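Long-range contact in bartonella effector protein (Bep) substrate of VirB T4SS (Bartonella clarridgeiae, PDB 4YK2), which is a putative effector translocated by the VirB type IV secretion system, its BID domain probably serving as part of the secretion signal: residues A[76-87]-A[99-110]. Sequence-based numbering, arbitrary orientation.
Sequences LTNSPESFAKLA and RKQAEKNISKLV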
loop_
_atom_site.group_PDB
_atom_site.type_symbol
_atom_site.label_atom_id
_atom_site.label_comp_id
_atom_site.label_asym_id
_atom_site.label_seq_id
_atom_site.Cartn_x
_atom_site.Cartn_y
_atom_site.Cartn_z
ATOM N N LEU A 76 7.950 -3.455 -5.115
ATOM C CA LEU A 76 7.405 -4.094 -3.918
ATOM C C LEU A 76 7.198 -5.596 -4.137
ATOM O O LEU A 76 7.439 -6.408 -3.237
ATOM C CB LEU A 76 6.084 -3.431 -3.516
ATOM C CG LEU A 76 5.480 -3.844 -2.179
ATOM C CD1 LEU A 76 6.477 -3.661 -1.054
ATOM C CD2 LEU A 76 4.204 -3.014 -1.901
ATOM N N THR A 77 6.746 -5.946 -5.339
ATOM C CA THR A 77 6.474 -7.330 -5.718
ATOM C C THR A 77 7.747 -8.144 -5.835
ATOM O O THR A 77 7.827 -9.258 -5.316
ATOM C CB THR A 77 5.716 -7.408 -7.064
ATOM O OG1 THR A 77 4.423 -6.795 -6.921
ATOM C CG2 THR A 77 5.552 -8.864 -7.525
ATOM N N ASN A 78 8.744 -7.561 -6.498
ATOM C CA ASN A 78 9.936 -8.292 -6.896
ATOM C C ASN A 78 11.153 -8.041 -5.992
ATOM O O ASN A 78 12.024 -8.893 -5.891
ATOM C CB ASN A 78 10.272 -7.946 -8.344
ATOM C CG ASN A 78 9.234 -8.486 -9.307
ATOM O OD1 ASN A 78 9.208 -9.676 -9.594
ATOM N ND2 ASN A 78 8.380 -7.612 -9.809
ATOM N N SER A 79 11.212 -6.884 -5.340
ATOM C CA SER A 79 12.340 -6.561 -4.455
ATOM C C SER A 79 11.876 -5.769 -3.238
ATOM O O SER A 79 12.333 -4.646 -3.015
ATOM C CB SER A 79 13.417 -5.755 -5.197
ATOM O OG SER A 79 13.772 -6.349 -6.430
ATOM N N PRO A 80 10.968 -6.346 -2.436
ATOM C CA PRO A 80 10.431 -5.588 -1.302
ATOM C C PRO A 80 11.480 -5.097 -0.304
ATOM O O PRO A 80 11.270 -4.051 0.311
ATOM C CB PRO A 80 9.482 -6.596 -0.633
ATOM C CG PRO A 80 9.964 -7.925 -1.085
ATOM C CD PRO A 80 10.391 -7.699 -2.495
ATOM N N GLU A 81 12.595 -5.810 -0.151
ATOM C CA GLU A 81 13.572 -5.375 0.848
ATOM C C GLU A 81 14.400 -4.178 0.335
ATOM O O GLU A 81 15.201 -3.618 1.066
ATOM C CB GLU A 81 14.453 -6.564 1.310
ATOM C CG GLU A 81 13.682 -7.476 2.311
ATOM C CD GLU A 81 14.510 -8.570 2.997
ATOM O OE1 GLU A 81 15.310 -9.241 2.303
ATOM O OE2 GLU A 81 14.337 -8.774 4.234
ATOM N N SER A 82 14.139 -3.734 -0.890
ATOM C CA SER A 82 14.616 -2.418 -1.337
ATOM C C SER A 82 14.066 -1.315 -0.441
ATOM O O SER A 82 14.727 -0.308 -0.214
ATOM C CB SER A 82 14.194 -2.129 -2.786
ATOM O OG SER A 82 14.925 -2.932 -3.691
ATOM N N PHE A 83 12.838 -1.488 0.055
ATOM C CA PHE A 83 12.224 -0.450 0.876
ATOM C C PHE A 83 12.672 -0.542 2.339
ATOM O O PHE A 83 12.972 0.470 2.976
ATOM C CB PHE A 83 10.682 -0.522 0.771
ATOM C CG PHE A 83 10.160 -0.244 -0.615
ATOM C CD1 PHE A 83 10.295 1.018 -1.180
ATOM C CD2 PHE A 83 9.532 -1.235 -1.350
ATOM C CE1 PHE A 83 9.834 1.280 -2.457
ATOM C CE2 PHE A 83 9.044 -0.976 -2.625
ATOM C CZ PHE A 83 9.187 0.282 -3.177
ATOM N N ALA A 84 12.697 -1.759 2.869
ATOM C CA ALA A 84 13.118 -2.012 4.242
ATOM C C ALA A 84 13.241 -3.509 4.416
ATOM O O ALA A 84 12.700 -4.271 3.620
ATOM C CB ALA A 84 12.116 -1.440 5.248
ATOM N N LYS A 85 13.937 -3.935 5.464
ATOM C CA LYS A 85 13.989 -5.354 5.809
ATOM C C LYS A 85 12.579 -5.869 6.108
ATOM O O LYS A 85 11.785 -5.170 6.732
ATOM C CB LYS A 85 14.905 -5.575 7.020
ATOM C CG LYS A 85 15.056 -7.030 7.412
ATOM C CD LYS A 85 16.242 -7.229 8.335
ATOM C CE LYS A 85 15.832 -7.076 9.776
ATOM N NZ LYS A 85 14.898 -8.165 10.167
ATOM N N LEU A 86 12.258 -7.076 5.654
ATOM C CA LEU A 86 10.953 -7.658 5.963
ATOM C C LEU A 86 10.864 -8.005 7.444
ATOM O O LEU A 86 11.887 -8.281 8.087
ATOM C CB LEU A 86 10.703 -8.909 5.125
ATOM C CG LEU A 86 10.651 -8.751 3.609
ATOM C CD1 LEU A 86 10.363 -10.095 2.964
ATOM C CD2 LEU A 86 9.614 -7.727 3.211
ATOM N N ALA A 87 9.651 -7.988 7.986
ATOM C CA ALA A 87 9.432 -8.396 9.371
ATOM C C ALA A 87 9.843 -9.849 9.549
ATOM O O ALA A 87 9.878 -10.609 8.584
ATOM C CB ALA A 87 7.978 -8.203 9.769
ATOM N N ARG A 99 8.387 -13.995 9.385
ATOM C CA ARG A 99 8.871 -13.725 8.036
ATOM C C ARG A 99 7.936 -14.328 6.989
ATOM O O ARG A 99 7.666 -13.708 5.963
ATOM C CB ARG A 99 10.285 -14.272 7.839
ATOM C CG ARG A 99 10.804 -14.115 6.414
ATOM C CD ARG A 99 10.856 -12.646 5.983
ATOM N NE ARG A 99 11.672 -11.821 6.881
ATOM C CZ ARG A 99 12.979 -11.608 6.732
ATOM N NH1 ARG A 99 13.644 -12.160 5.720
ATOM N NH2 ARG A 99 13.631 -10.842 7.600
ATOM N N LYS A 100 7.455 -15.539 7.246
ATOM C CA LYS A 100 6.546 -16.195 6.316
ATOM C C LYS A 100 5.243 -15.402 6.192
ATOM O O LYS A 100 4.749 -15.213 5.089
ATOM C CB LYS A 100 6.277 -17.640 6.746
ATOM C CG LYS A 100 7.518 -18.538 6.643
ATOM C CD LYS A 100 7.188 -20.011 6.852
ATOM C CE LYS A 100 8.397 -20.895 6.563
ATOM N NZ LYS A 100 8.085 -22.352 6.676
ATOM N N GLN A 101 4.713 -14.899 7.305
ATOM C CA GLN A 101 3.516 -14.055 7.240
ATOM C C GLN A 101 3.786 -12.749 6.496
ATOM O O GLN A 101 2.927 -12.276 5.760
ATOM C CB GLN A 101 2.973 -13.743 8.635
ATOM C CG GLN A 101 2.250 -14.912 9.305
ATOM C CD GLN A 101 1.214 -15.568 8.398
ATOM O OE1 GLN A 101 1.346 -16.738 8.018
ATOM N NE2 GLN A 101 0.174 -14.816 8.048
ATOM N N ALA A 102 4.969 -12.166 6.695
ATOM C CA ALA A 102 5.327 -10.943 5.985
ATOM C C ALA A 102 5.260 -11.179 4.481
ATOM O O ALA A 102 4.596 -10.426 3.749
ATOM C CB ALA A 102 6.730 -10.463 6.393
ATOM N N GLU A 103 5.928 -12.242 4.031
ATOM C CA GLU A 103 5.987 -12.563 2.608
ATOM C C GLU A 103 4.603 -12.852 2.031
ATOM O O GLU A 103 4.296 -12.428 0.921
ATOM C CB GLU A 103 6.928 -13.750 2.356
ATOM C CG GLU A 103 8.400 -13.370 2.525
ATOM C CD GLU A 103 9.368 -14.497 2.179
ATOM O OE1 GLU A 103 8.925 -15.651 1.987
ATOM O OE2 GLU A 103 10.580 -14.220 2.105
ATOM N N LYS A 104 3.766 -13.549 2.795
ATOM C CA LYS A 104 2.446 -13.941 2.306
ATOM C C LYS A 104 1.465 -12.779 2.265
ATOM O O LYS A 104 0.337 -12.939 1.810
ATOM C CB LYS A 104 1.858 -15.061 3.165
ATOM C CG LYS A 104 2.519 -16.408 2.947
ATOM C CD LYS A 104 2.059 -17.414 3.996
ATOM C CE LYS A 104 2.925 -18.666 3.982
ATOM N NZ LYS A 104 2.507 -19.641 5.028
ATOM N N ASN A 105 1.887 -11.605 2.715
ATOM C CA ASN A 105 0.989 -10.458 2.678
ATOM C C ASN A 105 1.423 -9.390 1.689
ATOM O O ASN A 105 0.744 -8.384 1.525
ATOM C CB ASN A 105 0.843 -9.870 4.080
ATOM C CG ASN A 105 -0.194 -10.615 4.895
ATOM O OD1 ASN A 105 -1.379 -10.334 4.790
ATOM N ND2 ASN A 105 0.245 -11.596 5.676
ATOM N N ILE A 106 2.548 -9.616 1.015
ATOM C CA ILE A 106 3.029 -8.669 0.022
ATOM C C ILE A 106 2.021 -8.511 -1.134
ATOM O O ILE A 106 1.710 -7.388 -1.545
ATOM C CB ILE A 106 4.425 -9.090 -0.467
ATOM C CG1 ILE A 106 5.454 -8.754 0.627
ATOM C CG2 ILE A 106 4.782 -8.408 -1.768
ATOM C CD1 ILE A 106 6.847 -9.232 0.336
ATOM N N SER A 107 1.500 -9.627 -1.644
ATOM C CA SER A 107 0.504 -9.573 -2.713
ATOM C C SER A 107 -0.684 -8.649 -2.358
ATOM O O SER A 107 -1.070 -7.788 -3.152
ATOM C CB SER A 107 0.004 -10.987 -3.034
ATOM O OG SER A 107 -0.892 -10.974 -4.126
ATOM N N LYS A 108 -1.238 -8.801 -1.156
ATOM C CA LYS A 108 -2.390 -7.985 -0.783
ATOM C C LYS A 108 -1.984 -6.530 -0.528
ATOM O O LYS A 108 -2.776 -5.621 -0.776
ATOM C CB LYS A 108 -3.104 -8.578 0.437
ATOM C CG LYS A 108 -4.019 -9.779 0.108
ATOM C CD LYS A 108 -5.317 -9.357 -0.593
ATOM C CE LYS A 108 -6.270 -10.538 -0.797
ATOM N NZ LYS A 108 -7.634 -10.098 -1.203
ATOM N N LEU A 109 -0.756 -6.299 -0.067
ATOM C CA LEU A 109 -0.270 -4.929 0.101
ATOM C C LEU A 109 -0.193 -4.226 -1.266
ATOM O O LEU A 109 -0.631 -3.086 -1.419
ATOM C CB LEU A 109 1.100 -4.914 0.804
ATOM C CG LEU A 109 1.805 -3.562 0.995
ATOM C CD1 LEU A 109 0.897 -2.536 1.664
ATOM C CD2 LEU A 109 3.098 -3.737 1.808
ATOM N N VAL A 110 0.347 -4.916 -2.265
ATOM C CA VAL A 110 0.376 -4.376 -3.627
ATOM C C VAL A 110 -1.049 -4.050 -4.136
ATOM O O VAL A 110 -1.285 -2.991 -4.725
ATOM C CB VAL A 110 1.110 -5.359 -4.571
ATOM C CG1 VAL A 110 0.972 -4.948 -6.030
ATOM C CG2 VAL A 110 2.605 -5.491 -4.152
HETATM O O HOH W 1 16.471 -10.611 6.251
#
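The end of helix 69-78 and the loop after it run antiparallel to residues 99-110, CA atoms lying 7.0 Å apart at Leu-76 and Val-110 and 5.5 Å apart at Ala-87 and Arg-99. Arg-99 binds the loop backbone, its long chain bent at chi2 and chi3 (60° and 57°) so that the guanidinium folds back to the carbonyls. Arg-99 NE donates to Ala-87 O at 2.8 Å, the oxygen lying in the guanidinium plane but NE above the carbonyl plane; Arg-99 NH2 adds a weak bond to Leu-86 O and also bonds Gly-88 O, just beyond the segment. Leu-86 CB sits over one face of the guanidinium, toward its rim, 3.5 Å from Arg-99 NE. Glu-81 OE2 is a long salt-bridge partner, 3.8 Å from Arg-99 NH1 and well out of the guanidinium plane; the same oxygen accepts Leu-86 N at 3.0 Å, tying the turn together. Small Ala-102 lets the loop come close, its CB meeting that of Ala-87. Farther along, Ile-106 CD1 meets CG of Pro-80 (3.7 Å), whose rigid ring suits the start of the short 3-10 turn after the helix. Leu-76 CD2 fits between Leu-109 and Val-110, while Thr-77 OG1, bonded to Ser-73 O, rests on Val-110 CG2. Apolar interhelix packing thus gives way to a polar anchor on the loop within the BID domain, a four-helix bundle topped with a hook.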